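Local atomic coordinates of Dot/Icm T4SS effector (Legionella pneumophila, PDB entry 6VVE), a protein that acts as a kinase, an effector delivered into the host by the Dot/Icm type IV secretion system and activated by host inositol hexakisphosphate. Residues 98-102 and 103-107; 115-118 and 119-123; 218-221 and 222-226. All blocks are in the same frame, centred on the assembly; numbering follows the deposited sequence.

Contact 1 (98-102 and 103-107)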
ATOM      1  N   GLY A  98     -16.122  -8.539  -9.904  1.00 65.44           N
ATOM      2  CA  GLY A  98     -16.096  -9.897  -9.412  1.00 64.49           C
ATOM      3  C   GLY A  98     -17.353 -10.291  -8.656  1.00 65.05           C
ATOM      4  O   GLY A  98     -18.136  -9.449  -8.218  1.00 67.79           O
ATOM      5  N   ARG A  99     -17.534 -11.604  -8.510  1.00 54.41           N
ATOM      6  CA  ARG A  99     -18.651 -12.176  -7.760  1.00 53.78           C
ATOM      7  C   ARG A  99     -18.071 -13.156  -6.748  1.00 50.83           C
ATOM      8  O   ARG A  99     -17.502 -14.183  -7.129  1.00 52.02           O
ATOM      9  CB  ARG A  99     -19.648 -12.868  -8.683  1.00 61.48           C
ATOM     10  CG  ARG A  99     -20.656 -13.762  -7.967  1.00 64.03           C
ATOM     11  CD  ARG A  99     -21.526 -12.978  -6.988  1.00 64.59           C
ATOM     12  NE  ARG A  99     -22.349 -13.862  -6.160  1.00 66.51           N
ATOM     13  CZ  ARG A  99     -23.284 -13.444  -5.312  1.00 65.91           C
ATOM     14  NH1 ARG A  99     -23.528 -12.148  -5.176  1.00 64.84           N
ATOM     15  NH2 ARG A  99     -23.977 -14.323  -4.603  1.00 65.97           N
ATOM     16  N   HIS A 100     -18.230 -12.855  -5.466  1.00 41.51           N
ATOM     17  CA  HIS A 100     -17.738 -13.696  -4.389  1.00 38.76           C
ATOM     18  C   HIS A 100     -18.744 -13.672  -3.247  1.00 33.83           C
ATOM     19  O   HIS A 100     -19.584 -12.771  -3.173  1.00 31.44           O
ATOM     20  CB  HIS A 100     -16.370 -13.222  -3.885  1.00 38.20           C
ATOM     21  CG  HIS A 100     -15.380 -12.963  -4.976  1.00 42.78           C
ATOM     22  ND1 HIS A 100     -15.343 -11.780  -5.681  1.00 44.11           N
ATOM     23  CD2 HIS A 100     -14.392 -13.736  -5.486  1.00 45.49           C
ATOM     24  CE1 HIS A 100     -14.374 -11.833  -6.576  1.00 44.79           C
ATOM     25  NE2 HIS A 100     -13.781 -13.009  -6.478  1.00 45.45           N
ATOM     26  N   PRO A 101     -18.686 -14.657  -2.353  1.00 42.04           N
ATOM     27  CA  PRO A 101     -19.578 -14.638  -1.186  1.00 39.07           C
ATOM     28  C   PRO A 101     -19.213 -13.515  -0.226  1.00 33.24           C
ATOM     29  O   PRO A 101     -18.107 -12.966  -0.251  1.00 28.16           O
ATOM     30  CB  PRO A 101     -19.360 -16.012  -0.533  1.00 40.60           C
ATOM     31  CG  PRO A 101     -18.672 -16.846  -1.574  1.00 40.88           C
ATOM     32  CD  PRO A 101     -17.870 -15.884  -2.411  1.00 40.70           C
ATOM     33  N   ARG A 102     -20.176 -13.187   0.639  1.00 25.67           N
ATOM     34  CA  ARG A 102     -19.942 -12.189   1.679  1.00 26.35           C
ATOM     35  C   ARG A 102     -18.679 -12.500   2.470  1.00 22.25           C
ATOM     36  O   ARG A 102     -17.871 -11.603   2.744  1.00 18.04           O
ATOM     37  CB  ARG A 102     -21.157 -12.122   2.605  1.00 32.03           C
ATOM     38  CG  ARG A 102     -20.914 -11.438   3.935  1.00 39.78           C
ATOM     39  CD  ARG A 102     -22.187 -11.447   4.787  1.00 49.89           C
ATOM     40  NE  ARG A 102     -23.296 -10.773   4.114  1.00 55.86           N
ATOM     41  CZ  ARG A 102     -24.538 -10.714   4.585  1.00 60.42           C
ATOM     42  NH1 ARG A 102     -24.841 -11.295   5.740  1.00 61.73           N
ATOM     43  NH2 ARG A 102     -25.479 -10.079   3.898  1.00 63.17           N
ATOM     44  N   GLU A 103     -18.487 -13.770   2.841  1.00 26.77           N
ATOM     45  CA  GLU A 103     -17.332 -14.135   3.656  1.00 28.26           C
ATOM     46  C   GLU A 103     -16.018 -13.809   2.958  1.00 24.98           C
ATOM     47  O   GLU A 103     -15.004 -13.580   3.623  1.00 20.81           O
ATOM     48  CB  GLU A 103     -17.390 -15.624   4.006  1.00 37.18           C
ATOM     49  CG  GLU A 103     -18.553 -16.021   4.919  1.00 44.37           C
ATOM     50  CD  GLU A 103     -19.892 -16.062   4.195  1.00 50.41           C
ATOM     51  OE1 GLU A 103     -19.899 -16.094   2.942  1.00 51.64           O
ATOM     52  OE2 GLU A 103     -20.938 -16.055   4.880  1.00 52.41           O
ATOM     53  N   PHE A 104     -16.014 -13.783   1.624  1.00 23.33           N
ATOM     54  CA  PHE A 104     -14.806 -13.425   0.892  1.00 22.02           C
ATOM     55  C   PHE A 104     -14.412 -11.982   1.167  1.00 21.35           C
ATOM     56  O   PHE A 104     -13.230 -11.683   1.383  1.00 15.00           O
ATOM     57  CB  PHE A 104     -15.021 -13.652  -0.606  1.00 27.72           C
ATOM     58  CG  PHE A 104     -13.879 -13.187  -1.463  1.00 29.10           C
ATOM     59  CD1 PHE A 104     -12.778 -13.997  -1.673  1.00 30.31           C
ATOM     60  CD2 PHE A 104     -13.916 -11.945  -2.070  1.00 30.36           C
ATOM     61  CE1 PHE A 104     -11.730 -13.573  -2.464  1.00 29.86           C
ATOM     62  CE2 PHE A 104     -12.870 -11.515  -2.860  1.00 30.74           C
ATOM     63  CZ  PHE A 104     -11.778 -12.331  -3.060  1.00 30.49           C
ATOM     64  N   TYR A 105     -15.391 -11.074   1.171  1.00 17.80           N
ATOM     65  CA  TYR A 105     -15.097  -9.671   1.443  1.00 19.19           C
ATOM     66  C   TYR A 105     -14.837  -9.428   2.924  1.00 16.83           C
ATOM     67  O   TYR A 105     -13.984  -8.606   3.278  1.00 17.05           O
ATOM     68  CB  TYR A 105     -16.247  -8.792   0.953  1.00 21.79           C
ATOM     69  CG  TYR A 105     -16.460  -8.855  -0.540  1.00 27.92           C
ATOM     70  CD1 TYR A 105     -15.606  -8.189  -1.409  1.00 30.50           C
ATOM     71  CD2 TYR A 105     -17.520  -9.571  -1.083  1.00 30.82           C
ATOM     72  CE1 TYR A 105     -15.796  -8.240  -2.781  1.00 32.69           C
ATOM     73  CE2 TYR A 105     -17.719  -9.630  -2.451  1.00 33.00           C
ATOM     74  CZ  TYR A 105     -16.854  -8.961  -3.295  1.00 32.50           C
ATOM     75  OH  TYR A 105     -17.042  -9.013  -4.657  1.00 31.59           O
ATOM     76  N   GLU A 106     -15.563 -10.129   3.801  1.00 19.12           N
ATOM     77  CA  GLU A 106     -15.318  -9.995   5.234  1.00 17.85           C
ATOM     78  C   GLU A 106     -13.871 -10.335   5.578  1.00 18.00           C
ATOM     79  O   GLU A 106     -13.248  -9.661   6.410  1.00 13.67           O
ATOM     80  CB  GLU A 106     -16.272 -10.894   6.019  1.00 20.18           C
ATOM     81  CG  GLU A 106     -17.725 -10.454   5.943  1.00 23.34           C
ATOM     82  CD  GLU A 106     -18.658 -11.384   6.692  1.00 24.96           C
ATOM     83  OE1 GLU A 106     -18.257 -12.532   6.986  1.00 24.52           O
ATOM     84  OE2 GLU A 106     -19.792 -10.961   6.989  1.00 24.59           O
ATOM     85  N   GLU A 107     -13.320 -11.378   4.948  1.00 16.82           N
ATOM     86  CA  GLU A 107     -11.940 -11.764   5.223  1.00 20.90           C
ATOM     87  C   GLU A 107     -10.967 -10.699   4.733  1.00 16.11           C
ATOM     88  O   GLU A 107     -10.002 -10.358   5.432  1.00 11.64           O
ATOM     89  CB  GLU A 107     -11.634 -13.114   4.575  1.00 28.69           C
ATOM     90  CG  GLU A 107     -10.300 -13.714   4.976  1.00 31.05           C
ATOM     91  CD  GLU A 107     -10.245 -14.079   6.453  1.00 32.80           C
ATOM     92  OE1 GLU A 107     -11.317 -14.178   7.080  1.00 34.49           O
ATOM     93  OE2 GLU A 107      -9.125 -14.261   6.982  1.00 33.76           O
TER
HETATM   94  O   HOH W   1     -18.716  -7.305  -6.448  1.00 33.12           O

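Contact 2 (115-118 and 119-123)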
ATOM      1  N   GLN A 115      -3.878  -4.450   8.345  1.00 10.80           N
ATOM      2  CA  GLN A 115      -2.843  -3.760   7.581  1.00 13.07           C
ATOM      3  C   GLN A 115      -2.877  -2.262   7.853  1.00 13.82           C
ATOM      4  O   GLN A 115      -1.828  -1.613   7.918  1.00 10.41           O
ATOM      5  CB  GLN A 115      -3.009  -4.064   6.091  1.00 14.77           C
ATOM      6  CG  GLN A 115      -2.680  -5.526   5.756  1.00  8.64           C
ATOM      7  CD  GLN A 115      -3.170  -5.945   4.390  1.00 12.15           C
ATOM      8  OE1 GLN A 115      -3.550  -5.116   3.562  1.00 12.65           O
ATOM      9  NE2 GLN A 115      -3.159  -7.245   4.142  1.00 11.41           N
ATOM     10  N   GLN A 116      -4.074  -1.699   8.019  1.00 12.23           N
ATOM     11  CA  GLN A 116      -4.181  -0.300   8.419  1.00 10.18           C
ATOM     12  C   GLN A 116      -3.471  -0.060   9.748  1.00 10.48           C
ATOM     13  O   GLN A 116      -2.766   0.944   9.913  1.00 10.85           O
ATOM     14  CB  GLN A 116      -5.649   0.104   8.517  1.00 12.40           C
ATOM     15  CG  GLN A 116      -5.884   1.606   8.661  1.00 16.79           C
ATOM     16  CD  GLN A 116      -5.882   2.325   7.317  1.00 14.88           C
ATOM     17  OE1 GLN A 116      -4.902   2.288   6.580  1.00 17.80           O
ATOM     18  NE2 GLN A 116      -6.993   2.964   6.993  1.00 14.31           N
ATOM     19  N   PHE A 117      -3.640  -0.974  10.707  1.00  9.68           N
ATOM     20  CA  PHE A 117      -2.955  -0.817  11.989  1.00 13.08           C
ATOM     21  C   PHE A 117      -1.442  -0.900  11.823  1.00 10.44           C
ATOM     22  O   PHE A 117      -0.697  -0.147  12.460  1.00 11.17           O
ATOM     23  CB  PHE A 117      -3.433  -1.871  12.992  1.00 14.34           C
ATOM     24  CG  PHE A 117      -4.662  -1.460  13.753  1.00 14.23           C
ATOM     25  CD1 PHE A 117      -4.556  -0.626  14.858  1.00 19.73           C
ATOM     26  CD2 PHE A 117      -5.916  -1.897  13.364  1.00 19.32           C
ATOM     27  CE1 PHE A 117      -5.680  -0.240  15.565  1.00 13.50           C
ATOM     28  CE2 PHE A 117      -7.045  -1.506  14.057  1.00 12.11           C
ATOM     29  CZ  PHE A 117      -6.930  -0.676  15.159  1.00 13.13           C
ATOM     30  N   PHE A 118      -0.968  -1.814  10.975  1.00 15.06           N
ATOM     31  CA  PHE A 118       0.457  -1.853  10.661  1.00 13.25           C
ATOM     32  C   PHE A 118       0.925  -0.502  10.134  1.00 13.19           C
ATOM     33  O   PHE A 118       1.943   0.037  10.587  1.00 15.56           O
ATOM     34  CB  PHE A 118       0.747  -2.953   9.637  1.00 13.26           C
ATOM     35  CG  PHE A 118       2.165  -2.944   9.130  1.00 16.74           C
ATOM     36  CD1 PHE A 118       2.538  -2.119   8.072  1.00 17.86           C
ATOM     37  CD2 PHE A 118       3.126  -3.752   9.713  1.00 16.03           C
ATOM     38  CE1 PHE A 118       3.838  -2.098   7.618  1.00 18.87           C
ATOM     39  CE2 PHE A 118       4.435  -3.737   9.253  1.00 15.84           C
ATOM     40  CZ  PHE A 118       4.787  -2.913   8.207  1.00 18.44           C
ATOM     41  N   LEU A 119       0.179   0.066   9.175  1.00 13.79           N
ATOM     42  CA  LEU A 119       0.560   1.353   8.608  1.00 15.53           C
ATOM     43  C   LEU A 119       0.610   2.433   9.679  1.00 19.58           C
ATOM     44  O   LEU A 119       1.553   3.235   9.716  1.00 21.56           O
ATOM     45  CB  LEU A 119      -0.408   1.747   7.494  1.00 14.01           C
ATOM     46  CG  LEU A 119      -0.427   0.868   6.251  1.00 13.78           C
ATOM     47  CD1 LEU A 119      -1.504   1.370   5.261  1.00 14.72           C
ATOM     48  CD2 LEU A 119       0.928   0.822   5.587  1.00 15.02           C
ATOM     49  N   LYS A 120      -0.392   2.466  10.563  1.00 14.74           N
ATOM     50  CA  LYS A 120      -0.396   3.456  11.634  1.00 16.47           C
ATOM     51  C   LYS A 120       0.819   3.294  12.539  1.00 15.28           C
ATOM     52  O   LYS A 120       1.494   4.276  12.875  1.00 17.49           O
ATOM     53  CB  LYS A 120      -1.693   3.354  12.441  1.00 20.67           C
ATOM     54  CG  LYS A 120      -1.755   4.315  13.619  1.00 25.26           C
ATOM     55  CD  LYS A 120      -3.074   4.214  14.364  1.00 29.98           C
ATOM     56  CE  LYS A 120      -3.030   5.020  15.658  1.00 34.56           C
ATOM     57  NZ  LYS A 120      -4.363   5.100  16.319  1.00 37.69           N
ATOM     58  N   TYR A 121       1.108   2.060  12.953  1.00 17.25           N
ATOM     59  CA  TYR A 121       2.212   1.806  13.866  1.00 19.46           C
ATOM     60  C   TYR A 121       3.577   2.047  13.230  1.00 24.27           C
ATOM     61  O   TYR A 121       4.589   2.005  13.945  1.00 25.67           O
ATOM     62  CB  TYR A 121       2.128   0.374  14.392  1.00 19.96           C
ATOM     63  CG  TYR A 121       0.884   0.102  15.229  1.00 20.90           C
ATOM     64  CD1 TYR A 121       0.172   1.136  15.804  1.00 24.52           C
ATOM     65  CD2 TYR A 121       0.428  -1.193  15.431  1.00 21.36           C
ATOM     66  CE1 TYR A 121      -0.964   0.890  16.568  1.00 25.31           C
ATOM     67  CE2 TYR A 121      -0.693  -1.454  16.191  1.00 20.72           C
ATOM     68  CZ  TYR A 121      -1.387  -0.411  16.759  1.00 21.98           C
ATOM     69  OH  TYR A 121      -2.513  -0.652  17.514  1.00 20.36           O
ATOM     70  N   HIS A 122       3.631   2.298  11.919  1.00 17.39           N
ATOM     71  CA  HIS A 122       4.853   2.710  11.250  1.00 20.58           C
ATOM     72  C   HIS A 122       4.781   4.132  10.713  1.00 18.52           C
ATOM     73  O   HIS A 122       5.728   4.581  10.062  1.00 19.54           O
ATOM     74  CB  HIS A 122       5.176   1.740  10.112  1.00 23.21           C
ATOM     75  CG  HIS A 122       5.555   0.370  10.582  1.00 26.61           C
ATOM     76  ND1 HIS A 122       4.677  -0.458  11.246  1.00 28.07           N
ATOM     77  CD2 HIS A 122       6.722  -0.309  10.497  1.00 28.46           C
ATOM     78  CE1 HIS A 122       5.285  -1.593  11.544  1.00 27.92           C
ATOM     79  NE2 HIS A 122       6.528  -1.527  11.102  1.00 27.10           N
ATOM     80  N   GLY A 123       3.695   4.851  10.974  1.00 23.15           N
ATOM     81  CA  GLY A 123       3.575   6.232  10.534  1.00 25.03           C
ATOM     82  C   GLY A 123       3.608   6.417   9.033  1.00 23.28           C
ATOM     83  O   GLY A 123       4.210   7.380   8.548  1.00 24.07           O
TER

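Contact 3 (218-221 and 222-226)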
ATOM      1  N   ASP A 218       5.652 -23.098  -4.375  1.00 16.43           N
ATOM      2  CA  ASP A 218       5.704 -23.202  -5.825  1.00 20.32           C
ATOM      3  C   ASP A 218       6.594 -22.089  -6.383  1.00 18.99           C
ATOM      4  O   ASP A 218       6.894 -21.101  -5.706  1.00 16.42           O
ATOM      5  CB  ASP A 218       4.306 -23.114  -6.436  1.00 22.02           C
ATOM      6  CG  ASP A 218       3.607 -21.815  -6.103  1.00 18.46           C
ATOM      7  OD1 ASP A 218       3.337 -21.569  -4.899  1.00 18.64           O
ATOM      8  OD2 ASP A 218       3.333 -21.031  -7.041  1.00 19.60           O
ATOM      9  N   GLU A 219       7.023 -22.265  -7.633  1.00 22.53           N
ATOM     10  CA  GLU A 219       7.935 -21.306  -8.248  1.00 25.23           C
ATOM     11  C   GLU A 219       7.330 -19.907  -8.273  1.00 20.59           C
ATOM     12  O   GLU A 219       7.979 -18.932  -7.878  1.00 17.65           O
ATOM     13  CB  GLU A 219       8.295 -21.760  -9.660  1.00 31.67           C
ATOM     14  CG  GLU A 219       9.482 -21.025 -10.254  1.00 40.35           C
ATOM     15  CD  GLU A 219       9.738 -21.401 -11.705  1.00 54.04           C
ATOM     16  OE1 GLU A 219       8.779 -21.805 -12.400  1.00 59.11           O
ATOM     17  OE2 GLU A 219      10.901 -21.295 -12.153  1.00 60.48           O
ATOM     18  N   LEU A 220       6.075 -19.793  -8.712  1.00 22.81           N
ATOM     19  CA  LEU A 220       5.450 -18.479  -8.845  1.00 23.05           C
ATOM     20  C   LEU A 220       5.401 -17.751  -7.506  1.00 18.61           C
ATOM     21  O   LEU A 220       5.739 -16.562  -7.416  1.00 13.73           O
ATOM     22  CB  LEU A 220       4.045 -18.627  -9.428  1.00 27.50           C
ATOM     23  CG  LEU A 220       3.196 -17.363  -9.539  1.00 30.25           C
ATOM     24  CD1 LEU A 220       3.898 -16.294 -10.371  1.00 33.47           C
ATOM     25  CD2 LEU A 220       1.832 -17.700 -10.148  1.00 31.15           C
ATOM     26  N   SER A 221       4.960 -18.441  -6.455  1.00 17.85           N
ATOM     27  CA  SER A 221       4.856 -17.794  -5.151  1.00 15.10           C
ATOM     28  C   SER A 221       6.219 -17.299  -4.679  1.00  9.53           C
ATOM     29  O   SER A 221       6.338 -16.183  -4.164  1.00  8.91           O
ATOM     30  CB  SER A 221       4.251 -18.766  -4.134  1.00 10.90           C
ATOM     31  OG  SER A 221       2.934 -19.145  -4.514  1.00 10.43           O
ATOM     32  N   ARG A 222       7.259 -18.117  -4.852  1.00 17.19           N
ATOM     33  CA  ARG A 222       8.585 -17.740  -4.374  1.00 14.35           C
ATOM     34  C   ARG A 222       9.124 -16.530  -5.129  1.00 12.34           C
ATOM     35  O   ARG A 222       9.737 -15.637  -4.534  1.00 10.31           O
ATOM     36  CB  ARG A 222       9.545 -18.925  -4.505  1.00 15.55           C
ATOM     37  CG  ARG A 222       9.346 -20.019  -3.459  1.00 17.96           C
ATOM     38  CD  ARG A 222      10.434 -21.085  -3.591  1.00 23.86           C
ATOM     39  NE  ARG A 222      10.144 -22.033  -4.656  1.00 31.57           N
ATOM     40  CZ  ARG A 222      11.054 -22.789  -5.260  1.00 39.04           C
ATOM     41  NH1 ARG A 222      12.331 -22.703  -4.910  1.00 39.03           N
ATOM     42  NH2 ARG A 222      10.687 -23.624  -6.225  1.00 43.61           N
ATOM     43  N   LYS A 223       8.903 -16.477  -6.443  1.00 12.04           N
ATOM     44  CA  LYS A 223       9.341 -15.315  -7.206  1.00 14.68           C
ATOM     45  C   LYS A 223       8.540 -14.078  -6.822  1.00 12.72           C
ATOM     46  O   LYS A 223       9.101 -12.985  -6.701  1.00 10.13           O
ATOM     47  CB  LYS A 223       9.222 -15.591  -8.701  1.00 20.37           C
ATOM     48  CG  LYS A 223      10.210 -16.628  -9.207  1.00 34.42           C
ATOM     49  CD  LYS A 223       9.956 -16.975 -10.671  1.00 44.74           C
ATOM     50  CE  LYS A 223      11.025 -17.926 -11.211  1.00 51.29           C
ATOM     51  NZ  LYS A 223      10.714 -18.384 -12.599  1.00 52.42           N
ATOM     52  N   SER A 224       7.233 -14.234  -6.607  1.00 10.65           N
ATOM     53  CA  SER A 224       6.403 -13.097  -6.215  1.00 14.72           C
ATOM     54  C   SER A 224       6.862 -12.509  -4.890  1.00 10.20           C
ATOM     55  O   SER A 224       6.855 -11.281  -4.712  1.00 14.29           O
ATOM     56  CB  SER A 224       4.934 -13.521  -6.125  1.00 14.11           C
ATOM     57  OG  SER A 224       4.414 -13.807  -7.414  1.00 15.15           O
ATOM     58  N   LEU A 225       7.272 -13.366  -3.946  1.00 10.42           N
ATOM     59  CA  LEU A 225       7.777 -12.866  -2.673  1.00 10.96           C
ATOM     60  C   LEU A 225       9.057 -12.061  -2.869  1.00 11.77           C
ATOM     61  O   LEU A 225       9.233 -10.997  -2.263  1.00  9.89           O
ATOM     62  CB  LEU A 225       8.023 -14.029  -1.705  1.00 10.88           C
ATOM     63  CG  LEU A 225       8.716 -13.686  -0.400  1.00 13.52           C
ATOM     64  CD1 LEU A 225       7.927 -12.638   0.384  1.00 18.18           C
ATOM     65  CD2 LEU A 225       8.912 -14.942   0.463  1.00 13.75           C
ATOM     66  N   VAL A 226       9.966 -12.551  -3.712  1.00 13.18           N
ATOM     67  CA  VAL A 226      11.212 -11.829  -3.961  1.00 12.49           C
ATOM     68  C   VAL A 226      10.923 -10.490  -4.630  1.00 13.27           C
ATOM     69  O   VAL A 226      11.466  -9.446  -4.238  1.00 14.89           O
ATOM     70  CB  VAL A 226      12.162 -12.689  -4.808  1.00 15.59           C
ATOM     71  CG1 VAL A 226      13.394 -11.890  -5.209  1.00 17.45           C
ATOM     72  CG2 VAL A 226      12.561 -13.939  -4.036  1.00 19.04           C
TER

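Contact 1 (98-102 and 103-107)
His100 and Phe104 lay their rings together in an offset stack, centroids 4.0 Å apart and planes 14° from parallel, just where the chain enters helix 102-121. Phe104 CG stands anti to the backbone N (chi1 174°), which swings the ring back over the loop, and CE2 comes to rest above the middle of the imidazole. Tyr105 takes the edge of the same imidazole: the two rings stand almost perpendicular, in an offset edge-to-face pair with the histidine edge turned to the phenol face. Together the three side chains make a small aromatic cluster, and Trp133 meets the Tyr105 ring from outside it.

The polar links follow the same path. His100 ND1 gives a weak bond to Tyr105 OH at 3.4 Å, nearly straight. A water bridges the phenol back to the loop, donating to Gly98 O at 2.8 Å and lying 3.0 Å from Tyr105 OH.

In the backbone, Pro101 is the N-cap residue and its carbonyl O receives Phe104 N at 2.9 Å. Glu106 N then bonds to Arg102 O at 2.9 Å. Beside this bond, Glu106 OE2 touches the aliphatic CG of Arg102 at 3.3 Å; the charged ends stay beyond salt-bridge distance.

Pro101 has no side-chain acceptor to cap the helix, though its carbonyl still serves Phe104 N; the side-chain links from loop to first turn are the ring stack, the weak ND1-OH bond and the water.

Contact 2 (115-118 and 119-123)
With chi1 at 173°, Phe118 carries CG anti to its own amide nitrogen, while His122, one turn on, has CG anti to the carbonyl carbon; the two rings therefore converge into an offset stack with centroids 3.9 Å apart. His122 CE1 sits above the phenyl face, displaced toward the rim, and Phe118 CZ lies over the middle of the imidazole. The same imidazole donates from ND1 to Phe118 O at 2.9 Å, the acceptor tilted 24° out of the ring plane. His122 N adds a weak bond to that carbonyl, so two donors of one residue grip a single oxygen at the C-terminal end of helix 102-121. There Gly123, with positive phi, completes a Schellman motif, and its N bonds back to Lys120 O at 3.0 Å. On another side of the helix Phe117 and Tyr121 run side by side, their rings oblique at 54°; Phe117 CD1 meets Tyr121 OH at 3.4 Å, and Phe117 O lies over one face of the tyrosine ring. Asp47 receives both the Tyr121 hydroxyl and, in a salt bridge, Lys120 NZ, which also bonds to Tyr48 O, linking this turn to strand 44-53, whereas Leu172 of helix 159-174 packs against Phe118 and Leu119.

Contact 3 (218-221 and 222-226)
Regular i to i+4 hydrogen bonds open helix 219-229, from Arg222 N to Asp218 O at 3.1 Å and from Lys223 N to Glu219 O at 3.0 Å, with Ser224 and Leu225 continuing the series. Glu219 and Lys223 lie alongside each other and point the same way. Both chains are extended beyond CG, and they end in a salt bridge between Glu219 OE2 and Lys223 NZ at 3.0 Å, weak as a hydrogen bond. The aliphatic part also takes part, since Lys223 CE rests 3.6 Å from Glu219 CG.

Arg222 turns back toward the start of the helix. Its CG stands beside the backbone N (chi1 -75°) and the chain bends at chi3, which brings the edge of the guanidinium alongside the Asp218 carbonyl. Its NE bonds weakly to Val217 O, and NH1 forms a salt bridge with Asp265, tying the first turn to a residue farther along the chain. Ser224 OG comes 3.1 Å from Leu220 O, a carbonyl already taken by Ser224 N.

At the N-terminus, the carboxylate of Asp218 reaches forward to Ser221. OD2 accepts from Ser221 N at 3.1 Å, met from above the carboxylate plane; Ser221 OG lies so close to Asp218 OD1 that the detail of that bond is doubtful. An aspartate at the N-cap accepting the amide of the third helical residue is a classic side-chain N-cap, here on a solvent-facing helix start.

Overall arrangement
Contacts 1 and 2 lie at the two ends of one element, helix 102-121, with their centres about 24 Å apart; contact 3 belongs to helix 219-229, about 25 Å from each, and none of the three touches another. Contact 2 is partly buried, set between strand 44-53 and helix 159-174, whereas contacts 1 and 3 are at the surface. Chemistry follows place: both ends of helix 102-121 use a histidine stacked on a phenylalanine, but only contact 2 adds a bond from that histidine to a helix carbonyl. The two helix starts differ as well, with a proline N-cap and aromatic cluster in contact 1 against a carboxylate cap and salt bridge in contact 3.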